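Local coordinates for mevalonate kinase, putative (Leishmania major, PDB 2HFS), which probably catalyses the ATP-dependent phosphorylation of (R)-mevalonate to (R)-5-phosphomevalonate, an early step of the mevalonate pathway to isoprenoids, at residues P65-Y70 against V107-I112; L190-T195 against G289-A294. All blocks are in the same frame, centred on the assembly; numbering follows the deposited sequence.

Contact 1 of 2, residues P65-Y70 against V107-I112; sequences PAIPGY and VPSSGI
The carbonyl oxygen of Pro-108 is met by two donors from the other loop. Ile-67 N gives it a nearly straight hydrogen bond of 3.2 Å, arriving head-on to the C=O, and the CA-H of Ala-66 adds a weaker contact of 3.6 Å to Pro-108 O. Proline suits this position: its ring takes the place of an N-H and packs on Ala-66 CB, 3.7 Å from Pro-108 CD, a short side chain suiting backbones whose Ala-66 and Pro-108 CA atoms are 4.5 Å apart. Tyr-70 packs on the same proline. With its CG anti to the backbone N (chi1 174°), one ring face lies over Pro-108, whose CB is 3.4 Å from Tyr-70 CE2, and Ser-109 N sits over the rim of that face. The Ile-67 and Val-107 side chains cross at about a right angle, while Val-107 CG1 also lies 3.2 Å from Pro-65 O and Ile-67 CD1 reaches Ser-109 OG. Each loop carries a type II turn with a glycine of positive phi, Gly-69 and Gly-111; Gly-69 also occupies the N-cap position of helix 70-88. The sequence from Pro-108 on matches the second conserved, glycine-rich motif of GHMP kinases, which in relatives embraces the nucleotide phosphates. With a single hydrogen bond across it, and otherwise van der Waals and weak C-H...O contact, the fit depends chiefly on shape, the Pro-108 ring and Tyr-70 face packing the motif's start against the loop before helix 70-88.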
loop_
_atom_site.group_PDB
_atom_site.type_symbol
_atom_site.label_atom_id
_atom_site.label_comp_id
_atom_site.label_asym_id
_atom_site.label_seq_id
_atom_site.Cartn_x
_atom_site.Cartn_y
_atom_site.Cartn_z
ATOM N N PRO A 65 -5.123 14.167 -4.088
ATOM C CA PRO A 65 -4.489 14.354 -5.369
ATOM C C PRO A 65 -4.393 13.052 -6.168
ATOM O O PRO A 65 -3.304 12.650 -6.582
ATOM C CB PRO A 65 -3.089 14.880 -4.999
ATOM C CG PRO A 65 -2.787 14.282 -3.672
ATOM C CD PRO A 65 -4.142 14.164 -2.980
ATOM N N ALA A 66 -5.536 12.418 -6.379
ATOM C CA ALA A 66 -5.596 11.163 -7.101
ATOM C C ALA A 66 -5.286 11.353 -8.588
ATOM O O ALA A 66 -5.495 12.436 -9.145
ATOM C CB ALA A 66 -6.958 10.515 -6.900
ATOM N N ILE A 67 -4.742 10.314 -9.217
ATOM C CA ILE A 67 -4.537 10.353 -10.681
ATOM C C ILE A 67 -5.885 10.559 -11.384
ATOM O O ILE A 67 -6.930 10.257 -10.798
ATOM C CB ILE A 67 -3.848 9.048 -11.182
ATOM C CG1 ILE A 67 -4.651 7.806 -10.784
ATOM C CG2 ILE A 67 -2.440 8.968 -10.645
ATOM C CD1 ILE A 67 -4.381 6.622 -11.667
ATOM N N PRO A 68 -5.874 11.043 -12.630
ATOM C CA PRO A 68 -7.123 11.331 -13.339
ATOM C C PRO A 68 -8.062 10.141 -13.445
ATOM O O PRO A 68 -7.652 9.050 -13.872
ATOM C CB PRO A 68 -6.648 11.758 -14.729
ATOM C CG PRO A 68 -5.282 12.294 -14.507
ATOM C CD PRO A 68 -4.695 11.380 -13.451
ATOM N N GLY A 69 -9.318 10.365 -13.048
ATOM C CA GLY A 69 -10.374 9.346 -13.115
ATOM C C GLY A 69 -10.481 8.375 -11.950
ATOM O O GLY A 69 -11.494 7.664 -11.824
ATOM N N TYR A 70 -9.442 8.325 -11.113
ATOM C CA TYR A 70 -9.386 7.363 -10.017
ATOM C C TYR A 70 -10.539 7.558 -9.038
ATOM O O TYR A 70 -11.201 6.596 -8.670
ATOM C CB TYR A 70 -8.047 7.395 -9.269
ATOM C CG TYR A 70 -8.044 6.486 -8.033
ATOM C CD1 TYR A 70 -7.539 5.195 -8.104
ATOM C CD2 TYR A 70 -8.567 6.926 -6.804
ATOM C CE1 TYR A 70 -7.551 4.347 -6.993
ATOM C CE2 TYR A 70 -8.591 6.069 -5.673
ATOM C CZ TYR A 70 -8.062 4.792 -5.788
ATOM O OH TYR A 70 -8.036 3.930 -4.715
ATOM N N VAL A 107 -1.003 10.085 -3.226
ATOM C CA VAL A 107 -1.691 10.068 -4.528
ATOM C C VAL A 107 -2.395 8.720 -4.766
ATOM O O VAL A 107 -1.742 7.741 -5.109
ATOM C CB VAL A 107 -0.686 10.357 -5.703
ATOM C CG1 VAL A 107 -1.348 10.146 -7.118
ATOM C CG2 VAL A 107 -0.076 11.742 -5.563
ATOM N N PRO A 108 -3.718 8.650 -4.597
ATOM C CA PRO A 108 -4.425 7.404 -4.892
ATOM C C PRO A 108 -4.234 6.988 -6.331
ATOM O O PRO A 108 -4.372 7.816 -7.248
ATOM C CB PRO A 108 -5.890 7.750 -4.617
ATOM C CG PRO A 108 -5.823 8.855 -3.611
ATOM C CD PRO A 108 -4.646 9.697 -4.145
ATOM N N SER A 109 -3.850 5.729 -6.486
ATOM C CA SER A 109 -3.551 5.083 -7.758
ATOM C C SER A 109 -3.475 3.600 -7.421
ATOM O O SER A 109 -3.151 3.249 -6.295
ATOM C CB SER A 109 -2.193 5.571 -8.285
ATOM O OG SER A 109 -1.931 5.085 -9.589
ATOM N N SER A 110 -3.777 2.729 -8.378
ATOM C CA SER A 110 -3.672 1.294 -8.153
ATOM C C SER A 110 -2.281 0.878 -7.633
ATOM O O SER A 110 -1.257 1.290 -8.177
ATOM C CB SER A 110 -4.034 0.540 -9.445
ATOM O OG SER A 110 -3.890 -0.839 -9.271
ATOM N N GLY A 111 -2.266 0.094 -6.556
ATOM C CA GLY A 111 -1.023 -0.481 -6.010
ATOM C C GLY A 111 -0.464 0.166 -4.745
ATOM O O GLY A 111 0.369 -0.433 -4.025
ATOM N N ILE A 112 -0.911 1.386 -4.466
ATOM C CA ILE A 112 -0.374 2.200 -3.371
ATOM C C ILE A 112 -1.150 2.038 -2.042
ATOM O O ILE A 112 -0.849 2.725 -1.036
ATOM C CB ILE A 112 -0.353 3.668 -3.799
ATOM C CG1 ILE A 112 0.808 4.414 -3.128
ATOM C CG2 ILE A 112 -1.709 4.324 -3.510
ATOM C CD1 ILE A 112 2.233 3.882 -3.493
#

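Contact 2 of 2, residues L190-T195 against G289-A294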
loop_
_atom_site.group_PDB
_atom_site.type_symbol
_atom_site.label_atom_id
_atom_site.label_comp_id
_atom_site.label_asym_id
_atom_site.label_seq_id
_atom_site.Cartn_x
_atom_site.Cartn_y
_atom_site.Cartn_z
ATOM N N LEU A 190 12.473 6.381 -1.769
ATOM C CA LEU A 190 11.788 5.618 -2.808
ATOM C C LEU A 190 11.324 6.462 -3.986
ATOM O O LEU A 190 10.857 7.603 -3.809
ATOM C CB LEU A 190 10.575 4.872 -2.209
ATOM C CG LEU A 190 10.823 3.886 -1.062
ATOM C CD1 LEU A 190 9.526 3.214 -0.598
ATOM C CD2 LEU A 190 11.827 2.835 -1.485
ATOM N N VAL A 191 11.426 5.898 -5.191
ATOM C CA VAL A 191 10.716 6.467 -6.341
ATOM C C VAL A 191 9.675 5.404 -6.702
ATOM O O VAL A 191 10.023 4.258 -6.949
ATOM C CB VAL A 191 11.625 6.745 -7.571
ATOM C CG1 VAL A 191 10.802 7.336 -8.690
ATOM C CG2 VAL A 191 12.751 7.710 -7.221
ATOM N N VAL A 192 8.400 5.768 -6.662
ATOM C CA VAL A 192 7.363 4.827 -7.041
ATOM C C VAL A 192 6.747 5.323 -8.337
ATOM O O VAL A 192 6.516 6.525 -8.498
ATOM C CB VAL A 192 6.291 4.650 -5.950
ATOM C CG1 VAL A 192 5.230 3.612 -6.393
ATOM C CG2 VAL A 192 6.933 4.257 -4.610
ATOM N N VAL A 193 6.495 4.404 -9.266
ATOM C CA VAL A 193 6.081 4.794 -10.631
ATOM C C VAL A 193 4.777 4.098 -11.010
ATOM O O VAL A 193 4.666 2.877 -10.885
ATOM C CB VAL A 193 7.189 4.433 -11.656
ATOM C CG1 VAL A 193 6.773 4.782 -13.066
ATOM C CG2 VAL A 193 8.509 5.105 -11.313
ATOM N N GLY A 194 3.793 4.859 -11.483
ATOM C CA GLY A 194 2.553 4.268 -11.929
ATOM C C GLY A 194 2.530 4.059 -13.436
ATOM O O GLY A 194 2.915 4.972 -14.194
ATOM N N THR A 195 2.057 2.885 -13.877
ATOM C CA THR A 195 2.023 2.548 -15.307
ATOM C C THR A 195 0.746 3.069 -15.969
ATOM O O THR A 195 0.694 3.205 -17.192
ATOM C CB THR A 195 2.099 1.016 -15.542
ATOM O OG1 THR A 195 1.014 0.387 -14.854
ATOM C CG2 THR A 195 3.356 0.380 -14.904
ATOM N N GLY A 289 1.022 -4.331 -14.745
ATOM C CA GLY A 289 0.426 -3.007 -14.607
ATOM C C GLY A 289 0.754 -2.464 -13.231
ATOM O O GLY A 289 1.714 -2.901 -12.589
ATOM N N GLY A 290 -0.051 -1.533 -12.748
ATOM C CA GLY A 290 0.127 -1.039 -11.388
ATOM C C GLY A 290 1.423 -0.248 -11.244
ATOM O O GLY A 290 1.787 0.514 -12.141
ATOM N N ILE A 291 2.130 -0.478 -10.139
ATOM C CA ILE A 291 3.299 0.316 -9.763
ATOM C C ILE A 291 4.591 -0.496 -9.734
ATOM O O ILE A 291 4.573 -1.743 -9.566
ATOM C CB ILE A 291 3.122 1.022 -8.359
ATOM C CG1 ILE A 291 2.778 0.016 -7.236
ATOM C CG2 ILE A 291 2.091 2.150 -8.443
ATOM C CD1 ILE A 291 3.255 0.477 -5.829
ATOM N N ALA A 292 5.694 0.237 -9.896
ATOM C CA ALA A 292 7.029 -0.254 -9.606
ATOM C C ALA A 292 7.620 0.633 -8.534
ATOM O O ALA A 292 7.149 1.752 -8.313
ATOM C CB ALA A 292 7.912 -0.232 -10.848
ATOM N N VAL A 293 8.653 0.115 -7.865
ATOM C CA VAL A 293 9.334 0.839 -6.807
ATOM C C VAL A 293 10.845 0.767 -7.034
ATOM O O VAL A 293 11.370 -0.288 -7.397
ATOM C CB VAL A 293 8.952 0.287 -5.406
ATOM C CG1 VAL A 293 9.254 -1.236 -5.268
ATOM C CG2 VAL A 293 9.658 1.054 -4.342
ATOM N N ALA A 294 11.524 1.899 -6.856
ATOM C CA ALA A 294 12.986 1.943 -6.969
ATOM C C ALA A 294 13.535 2.430 -5.634
ATOM O O ALA A 294 12.910 3.282 -4.981
ATOM C CB ALA A 294 13.402 2.881 -8.097
#
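Val-191 and Ala-294 exchange two backbone hydrogen bonds across the antiparallel strands: Val-191 N gives to Ala-294 O, and Ala-294 N returns a bond of 2.8 Å to Val-191 O. Val-193 and Ala-292 repeat the exchange, with Val-193 N 2.9 Å from Ala-292 O. CA-H groups of the non-hydrogen-bonded pairs support the same acceptors, the closest being Ile-291 CA at 3.1 Å from Val-193 O. These are the two inner strands of the four-stranded antiparallel sheet of the C-terminal part of the GHMP kinase fold, Gly-289 and Gly-290 ending the glycine-rich third motif of that family. Apolar contacts fill both faces. Val-191, Val-193 and Ala-294 turn to helices 299-312 and 264-275, beta-branched residues and a compact alanine suiting a strand beneath helices. On the other face Val-192 CG1 meets Ile-291 CD1 at 3.7 Å, and Leu-190 CD2 lies 4.0 Å from Val-293 CG2. Ile-291 CG2 packs over the Gly-194 CA, 4.1 Å away. Side-chain bonding is confined to Thr-195: chi1 of 58° places OG1 between its backbone N and carbonyl carbon, from where it gives a 2.8 Å bond to Gly-290 O, an oxygen Thr-195 N also grips, while OG1 receives the N-H of Ile-197.

Contact 2 is buried in the C-terminal sheet, whereas contact 1 is only partly buried, joining two loops that lead into helices 70-88 and 114-130. Their chemistry follows: regular paired backbone bonds between strands in contact 2, a single main-chain bond between loops plus proline and aromatic packing in contact 1. Both lean on strand 318-324, where Trp-320 meets Val-107 and Ser-109 of contact 1 and Ile-291 of contact 2. The two also touch directly: Ser-110 O lies 3.5 Å from Ile-291 CG2, and Ile-112 CD1 lies 4.2 Å from Val-192 CG1. The turn of 107-112 thus rests on the sheet face that bears Val-192 and Ile-291, opposite the helix-covered one.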